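Local coordinates for ADP compounds hydrolase nudE (Escherichia coli, PDB 1VHZ), which hydrolyses ADP-ribose, NADH and the adenosine dinucleotides Ap3A and Ap2A as a magnesium-dependent homodimeric Nudix enzyme, at residues V15-V29 and V37-R49. Numbering follows the deposited sequence.
With APR (adenosine-5-diphosphoribose), chain C.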
ATOM      1  N   VAL A  15      16.563 -20.060  -4.442  1.00 34.03           N
ATOM      2  CA  VAL A  15      15.810 -19.036  -5.134  1.00 32.17           C
ATOM      3  C   VAL A  15      15.845 -19.370  -6.636  1.00 35.07           C
ATOM      4  O   VAL A  15      16.927 -19.480  -7.210  1.00 35.67           O
ATOM      5  CB  VAL A  15      16.365 -17.619  -4.970  1.00 28.07           C
ATOM      6  CG1 VAL A  15      15.532 -16.627  -5.804  1.00 19.32           C
ATOM      7  CG2 VAL A  15      16.393 -17.192  -3.514  1.00 21.16           C
ATOM      8  N   GLU A  16      14.670 -19.445  -7.234  1.00 34.37           N
ATOM      9  CA  GLU A  16      14.566 -19.765  -8.646  1.00 34.35           C
ATOM     10  C   GLU A  16      13.513 -18.913  -9.343  1.00 34.18           C
ATOM     11  O   GLU A  16      12.417 -18.716  -8.833  1.00 32.70           O
ATOM     12  CB  GLU A  16      14.191 -21.251  -8.758  1.00 40.66           C
ATOM     13  CG  GLU A  16      13.972 -21.786 -10.152  1.00 53.67           C
ATOM     14  N   THR A  17      13.866 -18.396 -10.518  1.00 36.39           N
ATOM     15  CA  THR A  17      12.911 -17.610 -11.321  1.00 33.02           C
ATOM     16  C   THR A  17      11.934 -18.625 -11.904  1.00 31.95           C
ATOM     17  O   THR A  17      12.383 -19.573 -12.544  1.00 35.42           O
ATOM     18  CB  THR A  17      13.622 -16.823 -12.410  1.00 26.34           C
ATOM     19  OG1 THR A  17      14.417 -15.812 -11.774  1.00 27.68           O
ATOM     20  CG2 THR A  17      12.649 -16.168 -13.381  1.00 27.23           C
ATOM     21  N   VAL A  18      10.646 -18.439 -11.676  1.00 31.01           N
ATOM     22  CA  VAL A  18       9.696 -19.449 -12.152  1.00 35.38           C
ATOM     23  C   VAL A  18       8.693 -18.920 -13.142  1.00 39.29           C
ATOM     24  O   VAL A  18       7.824 -19.664 -13.617  1.00 40.92           O
ATOM     25  CB  VAL A  18       9.024 -20.061 -10.901  1.00 35.30           C
ATOM     26  CG1 VAL A  18       7.885 -19.197 -10.393  1.00 28.17           C
ATOM     27  CG2 VAL A  18       8.578 -21.486 -11.130  1.00 45.22           C
ATOM     28  N   ALA A  19       8.766 -17.630 -13.450  1.00 40.02           N
ATOM     29  CA  ALA A  19       7.844 -17.012 -14.396  1.00 41.80           C
ATOM     30  C   ALA A  19       8.291 -15.580 -14.672  1.00 41.68           C
ATOM     31  O   ALA A  19       8.684 -14.846 -13.767  1.00 39.92           O
ATOM     32  CB  ALA A  19       6.411 -17.085 -13.920  1.00 40.31           C
ATOM     33  N   ARG A  20       8.292 -15.214 -15.952  1.00 43.95           N
ATOM     34  CA  ARG A  20       8.735 -13.873 -16.318  1.00 48.53           C
ATOM     35  C   ARG A  20       7.931 -13.303 -17.474  1.00 48.56           C
ATOM     36  O   ARG A  20       7.722 -13.947 -18.493  1.00 48.01           O
ATOM     37  CB  ARG A  20      10.237 -13.874 -16.589  1.00 50.51           C
ATOM     38  CG  ARG A  20      10.709 -14.688 -17.752  1.00 65.69           C
ATOM     39  CD  ARG A  20      11.873 -15.602 -17.477  1.00 76.25           C
ATOM     40  NE  ARG A  20      12.991 -15.061 -16.756  1.00 80.94           N
ATOM     41  CZ  ARG A  20      13.691 -13.966 -16.981  1.00 83.48           C
ATOM     42  NH1 ARG A  20      13.403 -13.164 -17.999  1.00 84.68           N
ATOM     43  NH2 ARG A  20      14.700 -13.658 -16.172  1.00 84.60           N
ATOM     44  N   SER A  21       7.387 -12.109 -17.244  1.00 47.58           N
ATOM     45  CA  SER A  21       6.617 -11.399 -18.260  1.00 48.91           C
ATOM     46  C   SER A  21       7.498 -10.212 -18.672  1.00 51.04           C
ATOM     47  O   SER A  21       8.624 -10.145 -18.176  1.00 50.44           O
ATOM     48  CB  SER A  21       5.271 -10.907 -17.766  1.00 40.71           C
ATOM     49  OG  SER A  21       5.407  -9.872 -16.805  1.00 37.73           O
ATOM     50  N   ARG A  22       6.965  -9.274 -19.431  1.00 53.31           N
ATOM     51  CA  ARG A  22       7.766  -8.124 -19.848  1.00 55.27           C
ATOM     52  C   ARG A  22       8.072  -7.205 -18.679  1.00 52.56           C
ATOM     53  O   ARG A  22       9.155  -6.618 -18.617  1.00 53.84           O
ATOM     54  CB  ARG A  22       7.091  -7.373 -20.996  1.00 61.18           C
ATOM     55  CG  ARG A  22       8.033  -6.489 -21.803  1.00 71.10           C
ATOM     56  CD  ARG A  22       7.422  -6.130 -23.158  1.00 76.03           C
ATOM     57  NE  ARG A  22       6.098  -5.536 -22.984  1.00 81.00           N
ATOM     58  CZ  ARG A  22       5.887  -4.283 -22.594  1.00 82.16           C
ATOM     59  NH1 ARG A  22       6.909  -3.477 -22.339  1.00 79.07           N
ATOM     60  NH2 ARG A  22       4.641  -3.847 -22.445  1.00 83.07           N
ATOM     61  N   LEU A  23       7.179  -7.128 -17.702  1.00 51.41           N
ATOM     62  CA  LEU A  23       7.370  -6.256 -16.545  1.00 47.35           C
ATOM     63  C   LEU A  23       7.505  -6.980 -15.225  1.00 45.77           C
ATOM     64  O   LEU A  23       7.868  -6.376 -14.200  1.00 43.16           O
ATOM     65  CB  LEU A  23       6.175  -5.290 -16.515  1.00 53.87           C
ATOM     66  CG  LEU A  23       6.004  -4.346 -15.339  1.00 56.99           C
ATOM     67  CD1 LEU A  23       7.167  -3.363 -15.229  1.00 61.12           C
ATOM     68  CD2 LEU A  23       4.686  -3.586 -15.433  1.00 55.47           C
ATOM     69  N   PHE A  24       7.220  -8.287 -15.176  1.00 42.70           N
ATOM     70  CA  PHE A  24       7.304  -9.035 -13.942  1.00 39.16           C
ATOM     71  C   PHE A  24       8.205 -10.257 -13.962  1.00 36.87           C
ATOM     72  O   PHE A  24       8.243 -11.029 -14.918  1.00 37.37           O
ATOM     73  CB  PHE A  24       5.898  -9.558 -13.536  1.00 37.43           C
ATOM     74  CG  PHE A  24       4.932  -8.453 -13.235  1.00 43.09           C
ATOM     75  CD1 PHE A  24       4.950  -7.811 -12.006  1.00 45.40           C
ATOM     76  CD2 PHE A  24       4.025  -8.034 -14.192  1.00 36.75           C
ATOM     77  CE1 PHE A  24       4.058  -6.789 -11.737  1.00 51.18           C
ATOM     78  CE2 PHE A  24       3.136  -7.015 -13.930  1.00 45.38           C
ATOM     79  CZ  PHE A  24       3.150  -6.389 -12.700  1.00 49.15           C
ATOM     80  N   THR A  25       8.907 -10.463 -12.838  1.00 32.63           N
ATOM     81  CA  THR A  25       9.744 -11.649 -12.722  1.00 35.18           C
ATOM     82  C   THR A  25       9.478 -12.278 -11.359  1.00 33.36           C
ATOM     83  O   THR A  25       9.791 -11.724 -10.310  1.00 33.34           O
ATOM     84  CB  THR A  25      11.204 -11.511 -13.102  1.00 37.53           C
ATOM     85  OG1 THR A  25      12.029 -12.363 -12.274  1.00 41.58           O
ATOM     86  CG2 THR A  25      11.728 -10.107 -13.087  1.00 35.50           C
ATOM     87  N   VAL A  26       8.738 -13.388 -11.391  1.00 32.40           N
ATOM     88  CA  VAL A  26       8.368 -14.098 -10.178  1.00 31.22           C
ATOM     89  C   VAL A  26       9.330 -15.225  -9.839  1.00 31.35           C
ATOM     90  O   VAL A  26       9.746 -16.050 -10.640  1.00 30.58           O
ATOM     91  CB  VAL A  26       6.907 -14.546 -10.168  1.00 39.96           C
ATOM     92  CG1 VAL A  26       6.398 -14.828 -11.568  1.00 47.84           C
ATOM     93  CG2 VAL A  26       6.657 -15.748  -9.258  1.00 33.41           C
ATOM     94  N   GLU A  27       9.748 -15.201  -8.568  1.00 30.80           N
ATOM     95  CA  GLU A  27      10.665 -16.145  -7.992  1.00 29.33           C
ATOM     96  C   GLU A  27      10.015 -17.081  -6.972  1.00 28.96           C
ATOM     97  O   GLU A  27       9.102 -16.697  -6.249  1.00 28.90           O
ATOM     98  CB  GLU A  27      11.763 -15.390  -7.199  1.00 23.65           C
ATOM     99  CG  GLU A  27      12.717 -14.646  -8.107  1.00 23.19           C
ATOM    100  CD  GLU A  27      13.759 -13.885  -7.332  1.00 19.69           C
ATOM    101  OE1 GLU A  27      13.507 -13.589  -6.149  1.00 27.53           O
ATOM    102  OE2 GLU A  27      14.832 -13.610  -7.896  1.00 30.75           O
ATOM    103  N   SER A  28      10.526 -18.297  -6.948  1.00 28.26           N
ATOM    104  CA  SER A  28      10.079 -19.307  -5.983  1.00 28.70           C
ATOM    105  C   SER A  28      11.214 -19.353  -4.943  1.00 26.62           C
ATOM    106  O   SER A  28      12.378 -19.399  -5.353  1.00 26.87           O
ATOM    107  CB  SER A  28       9.902 -20.672  -6.614  1.00 26.14           C
ATOM    108  OG  SER A  28       8.910 -21.425  -5.940  1.00 40.14           O
ATOM    109  N   VAL A  29      10.898 -19.213  -3.675  1.00 26.17           N
ATOM    110  CA  VAL A  29      11.920 -19.203  -2.637  1.00 26.07           C
ATOM    111  C   VAL A  29      11.733 -20.356  -1.651  1.00 28.03           C
ATOM    112  O   VAL A  29      10.690 -20.421  -1.009  1.00 26.38           O
ATOM    113  CB  VAL A  29      11.882 -17.889  -1.819  1.00 22.01           C
ATOM    114  CG1 VAL A  29      12.994 -17.851  -0.780  1.00 22.40           C
ATOM    115  CG2 VAL A  29      11.997 -16.661  -2.712  1.00 25.76           C
ATOM    116  N   VAL A  37      10.692 -25.935  10.030  1.00 20.69           N
ATOM    117  CA  VAL A  37       9.592 -26.038   9.073  1.00 21.97           C
ATOM    118  C   VAL A  37      10.044 -25.493   7.719  1.00 24.01           C
ATOM    119  O   VAL A  37      10.710 -24.449   7.633  1.00 20.99           O
ATOM    120  CB  VAL A  37       8.377 -25.252   9.601  1.00 23.22           C
ATOM    121  CG1 VAL A  37       7.240 -25.182   8.603  1.00 23.47           C
ATOM    122  CG2 VAL A  37       7.867 -25.889  10.906  1.00 17.71           C
ATOM    123  N   ARG A  38       9.789 -26.251   6.664  1.00 24.41           N
ATOM    124  CA  ARG A  38      10.156 -25.853   5.316  1.00 27.21           C
ATOM    125  C   ARG A  38       8.903 -25.505   4.517  1.00 26.45           C
ATOM    126  O   ARG A  38       7.858 -26.133   4.680  1.00 29.13           O
ATOM    127  CB  ARG A  38      10.993 -26.883   4.564  1.00 26.31           C
ATOM    128  CG  ARG A  38      12.436 -26.901   5.049  1.00 34.52           C
ATOM    129  CD  ARG A  38      13.293 -27.864   4.243  1.00 38.13           C
ATOM    130  NE  ARG A  38      14.705 -27.738   4.606  1.00 34.57           N
ATOM    131  CZ  ARG A  38      15.685 -28.275   3.887  1.00 36.19           C
ATOM    132  NH1 ARG A  38      16.940 -28.114   4.274  1.00 31.24           N
ATOM    133  NH2 ARG A  38      15.384 -28.967   2.795  1.00 31.22           N
ATOM    134  N   ARG A  39       9.031 -24.465   3.717  1.00 24.25           N
ATOM    135  CA  ARG A  39       7.930 -23.968   2.897  1.00 26.93           C
ATOM    136  C   ARG A  39       8.537 -23.296   1.659  1.00 27.22           C
ATOM    137  O   ARG A  39       9.688 -22.854   1.660  1.00 25.58           O
ATOM    138  CB  ARG A  39       7.110 -22.953   3.672  1.00 30.34           C
ATOM    139  CG  ARG A  39       5.843 -23.186   4.368  1.00 34.45           C
ATOM    140  CD  ARG A  39       5.314 -24.502   4.764  1.00 34.17           C
ATOM    141  NE  ARG A  39       4.508 -24.618   5.938  1.00 34.86           N
ATOM    142  CZ  ARG A  39       3.541 -23.953   6.515  1.00 38.65           C
ATOM    143  NH1 ARG A  39       3.026 -22.824   6.031  1.00 31.07           N
ATOM    144  NH2 ARG A  39       3.026 -24.404   7.674  1.00 34.39           N
ATOM    145  N   VAL A  40       7.764 -23.283   0.588  1.00 29.29           N
ATOM    146  CA  VAL A  40       8.167 -22.667  -0.675  1.00 30.55           C
ATOM    147  C   VAL A  40       7.264 -21.448  -0.898  1.00 32.54           C
ATOM    148  O   VAL A  40       6.040 -21.596  -0.968  1.00 31.78           O
ATOM    149  CB  VAL A  40       8.009 -23.627  -1.865  1.00 33.34           C
ATOM    150  CG1 VAL A  40       8.393 -22.943  -3.171  1.00 21.61           C
ATOM    151  CG2 VAL A  40       8.859 -24.879  -1.650  1.00 24.89           C
ATOM    152  N   TYR A  41       7.851 -20.264  -0.887  1.00 30.60           N
ATOM    153  CA  TYR A  41       7.081 -19.039  -1.076  1.00 31.60           C
ATOM    154  C   TYR A  41       7.343 -18.462  -2.470  1.00 33.87           C
ATOM    155  O   TYR A  41       8.350 -18.777  -3.102  1.00 32.86           O
ATOM    156  CB  TYR A  41       7.496 -17.969  -0.070  1.00 31.87           C
ATOM    157  CG  TYR A  41       6.976 -18.053   1.337  1.00 34.27           C
ATOM    158  CD1 TYR A  41       7.165 -16.979   2.210  1.00 34.36           C
ATOM    159  CD2 TYR A  41       6.306 -19.164   1.821  1.00 36.30           C
ATOM    160  CE1 TYR A  41       6.702 -17.029   3.516  1.00 36.09           C
ATOM    161  CE2 TYR A  41       5.842 -19.237   3.118  1.00 36.17           C
ATOM    162  CZ  TYR A  41       6.043 -18.162   3.955  1.00 37.97           C
ATOM    163  OH  TYR A  41       5.570 -18.213   5.240  1.00 41.56           O
ATOM    164  N   GLU A  42       6.446 -17.582  -2.899  1.00 32.21           N
ATOM    165  CA  GLU A  42       6.637 -16.933  -4.197  1.00 33.58           C
ATOM    166  C   GLU A  42       6.670 -15.422  -3.967  1.00 32.98           C
ATOM    167  O   GLU A  42       5.995 -14.927  -3.066  1.00 30.89           O
ATOM    168  CB  GLU A  42       5.567 -17.307  -5.194  1.00 32.30           C
ATOM    169  CG  GLU A  42       5.752 -18.651  -5.864  1.00 35.10           C
ATOM    170  CD  GLU A  42       4.835 -18.836  -7.057  1.00 33.46           C
ATOM    171  OE1 GLU A  42       3.929 -17.990  -7.239  1.00 33.37           O
ATOM    172  OE2 GLU A  42       5.031 -19.820  -7.794  1.00 34.89           O
ATOM    173  N   ARG A  43       7.482 -14.722  -4.741  1.00 31.39           N
ATOM    174  CA  ARG A  43       7.599 -13.283  -4.625  1.00 31.88           C
ATOM    175  C   ARG A  43       8.095 -12.696  -5.955  1.00 31.87           C
ATOM    176  O   ARG A  43       8.598 -13.398  -6.827  1.00 30.12           O
ATOM    177  CB  ARG A  43       8.617 -12.837  -3.545  1.00 19.38           C
ATOM    178  CG  ARG A  43      10.039 -13.238  -3.930  1.00 19.07           C
ATOM    179  CD  ARG A  43      11.075 -12.810  -2.910  1.00 20.85           C
ATOM    180  NE  ARG A  43      12.420 -13.083  -3.400  1.00 20.68           N
ATOM    181  CZ  ARG A  43      13.539 -13.132  -2.703  1.00 22.37           C
ATOM    182  NH1 ARG A  43      14.683 -13.379  -3.328  1.00 20.55           N
ATOM    183  NH2 ARG A  43      13.548 -12.937  -1.387  1.00 21.04           N
ATOM    184  N   MET A  44       8.003 -11.376  -5.992  1.00 30.37           N
ATOM    185  CA  MET A  44       8.498 -10.657  -7.167  1.00 34.57           C
ATOM    186  C   MET A  44       9.999 -10.459  -6.965  1.00 35.22           C
ATOM    187  O   MET A  44      10.435 -10.272  -5.821  1.00 35.93           O
ATOM    188  CB  MET A  44       7.753  -9.349  -7.373  1.00 33.45           C
ATOM    189  CG  MET A  44       7.146  -9.302  -8.786  1.00 41.77           C
ATOM    190  SD  MET A  44       5.769 -10.438  -8.930  1.00 47.44           S
ATOM    191  CE  MET A  44       6.047 -11.167 -10.527  1.00 52.76           C
ATOM    192  N   ARG A  45      10.786 -10.630  -8.012  1.00 35.38           N
ATOM    193  CA  ARG A  45      12.225 -10.469  -7.894  1.00 39.85           C
ATOM    194  C   ARG A  45      12.558  -9.164  -7.166  1.00 41.27           C
ATOM    195  O   ARG A  45      12.084  -8.101  -7.529  1.00 40.58           O
ATOM    196  CB  ARG A  45      12.903 -10.492  -9.264  1.00 43.93           C
ATOM    197  CG  ARG A  45      14.419 -10.491  -9.192  1.00 53.71           C
ATOM    198  CD  ARG A  45      15.041 -11.014 -10.483  1.00 65.28           C
ATOM    199  NE  ARG A  45      16.387 -11.529 -10.255  1.00 80.08           N
ATOM    200  CZ  ARG A  45      17.447 -10.804  -9.918  1.00 85.00           C
ATOM    201  NH1 ARG A  45      17.349  -9.488  -9.760  1.00 86.53           N
ATOM    202  NH2 ARG A  45      18.629 -11.387  -9.731  1.00 86.45           N
ATOM    203  N   PRO A  46      13.383  -9.266  -6.134  1.00 44.25           N
ATOM    204  CA  PRO A  46      13.815  -8.135  -5.361  1.00 46.76           C
ATOM    205  C   PRO A  46      14.588  -7.138  -6.216  1.00 47.46           C
ATOM    206  O   PRO A  46      15.451  -7.484  -7.018  1.00 46.90           O
ATOM    207  CB  PRO A  46      14.717  -8.700  -4.270  1.00 46.73           C
ATOM    208  CG  PRO A  46      14.498 -10.163  -4.277  1.00 47.97           C
ATOM    209  CD  PRO A  46      13.996 -10.534  -5.646  1.00 46.39           C
ATOM    210  N   THR A  47      14.259  -5.871  -6.014  1.00 47.87           N
ATOM    211  CA  THR A  47      14.923  -4.798  -6.741  1.00 49.43           C
ATOM    212  C   THR A  47      15.255  -3.667  -5.773  1.00 47.54           C
ATOM    213  O   THR A  47      14.659  -3.570  -4.698  1.00 47.03           O
ATOM    214  CB  THR A  47      14.022  -4.261  -7.870  1.00 56.03           C
ATOM    215  OG1 THR A  47      14.651  -3.139  -8.493  1.00 55.94           O
ATOM    216  CG2 THR A  47      12.672  -3.839  -7.309  1.00 57.85           C
ATOM    217  N   ASN A  48      16.214  -2.837  -6.152  1.00 44.77           N
ATOM    218  CA  ASN A  48      16.574  -1.699  -5.305  1.00 41.18           C
ATOM    219  C   ASN A  48      16.060  -0.423  -5.963  1.00 39.97           C
ATOM    220  O   ASN A  48      16.339   0.675  -5.497  1.00 40.24           O
ATOM    221  CB  ASN A  48      18.071  -1.685  -5.017  1.00 41.05           C
ATOM    222  CG  ASN A  48      18.422  -2.735  -3.967  1.00 47.36           C
ATOM    223  OD1 ASN A  48      18.116  -2.540  -2.789  1.00 51.83           O
ATOM    224  ND2 ASN A  48      19.020  -3.847  -4.372  1.00 44.36           N
ATOM    225  N   ARG A  49      15.324  -0.588  -7.069  1.00 34.47           N
ATOM    226  CA  ARG A  49      14.754   0.563  -7.774  1.00 37.04           C
ATOM    227  C   ARG A  49      13.602   1.119  -6.926  1.00 33.35           C
ATOM    228  O   ARG A  49      12.675   0.387  -6.569  1.00 35.27           O
ATOM    229  CB  ARG A  49      14.279   0.188  -9.172  1.00 29.18           C
ATOM    230  CG  ARG A  49      13.851   1.354 -10.040  1.00 34.40           C
ATOM    231  CD  ARG A  49      14.975   1.951 -10.853  1.00 26.01           C
ATOM    232  NE  ARG A  49      14.579   2.953 -11.805  1.00 27.12           N
ATOM    233  CZ  ARG A  49      13.978   2.826 -12.974  1.00 29.41           C
ATOM    234  NH1 ARG A  49      13.690   3.894 -13.729  1.00 27.98           N
ATOM    235  NH2 ARG A  49      13.644   1.636 -13.442  1.00 33.80           N
TER
HETATM  236  N1  APR C 197       4.422 -16.895  -0.817  0.50 42.59           N
HETATM  237  C2  APR C 197       3.543 -17.916  -0.408  0.50 43.21           C
HETATM  238  N3  APR C 197       2.894 -18.010   0.754  0.50 44.12           N
HETATM  239  C4  APR C 197       3.164 -16.934   1.630  0.50 45.03           C
HETATM  240  C5  APR C 197       4.010 -15.833   1.385  0.50 43.99           C
HETATM  241  C6  APR C 197       4.681 -15.820   0.068  0.50 42.14           C
HETATM  242  N6  APR C 197       5.514 -14.850  -0.314  0.50 40.55           N
HETATM  243  N7  APR C 197       4.023 -14.980   2.476  0.50 44.51           N
HETATM  244  C8  APR C 197       3.199 -15.555   3.362  0.50 45.46           C
HETATM  245  N9  APR C 197       2.663 -16.726   2.897  0.50 46.22           N
HETATM  246  C1' APR C 197       1.625 -17.768   3.591  0.50 48.21           C
HETATM  247  C2' APR C 197       2.283 -18.331   4.883  0.50 48.82           C
HETATM  248  O2' APR C 197       1.864 -19.671   5.056  0.50 49.77           O
HETATM  249  C3' APR C 197       1.719 -17.455   6.062  0.50 48.41           C
HETATM  250  O3' APR C 197       1.063 -18.257   7.033  0.50 47.13           O
HETATM  251  O4' APR C 197       0.538 -17.033   4.068  0.50 49.14           O
HETATM  252  C4' APR C 197       0.752 -16.512   5.471  0.50 50.17           C
HETATM  253  C5' APR C 197      -0.507 -16.640   6.235  0.50 51.97           C
HETATM  254  O   HOH W   1       6.488 -21.839  -6.830  1.00 47.43           O
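Arg-43 and Glu-27 form an antiparallel hydrogen-bonded pair between strands 38-44 and 25-32, their side chains meeting on the face of Val-29 and Tyr-41. From CB, Arg-43 CG turns between the backbone N and carbonyl carbon (chi1 66°), and the chain runs extended to NE. CG and CD pass beside Val-29 CG2, Arg-43 CD at 4.0 Å. Arg-43 NE donates to Glu-27 OE1 (3.0 Å), nearly in line with the C-O bond. Arg-43 NH1 donates to Glu-27 OE1 at 3.1 Å, on the syn side and 21° out of the carboxylate plane. Val-29 CG2 and Pro-46 CG lie over opposite guanidinium faces near the rim, which with these bonds would hold its rotation; NH2 salt-bridges Glu-73 of the second subunit. Glu-27 OE2 sits 3.5 Å from Arg-45 NE, well out of the Arg-45 guanidinium plane, so only charges attract. On the face of Val-26 and Glu-42, Met-44 CE packs on Val-26 CB and, at 3.4 Å, Phe-24 CB. Strand 38-44 reads the adenine of ADP-ribose: Glu-42 N donates to N1, its O accepts from N6, and C5 lies over the Tyr-41 ring. Strand 11-20 flanks this hairpin, completing the antiparallel N-terminal sheet that packs against the second subunit.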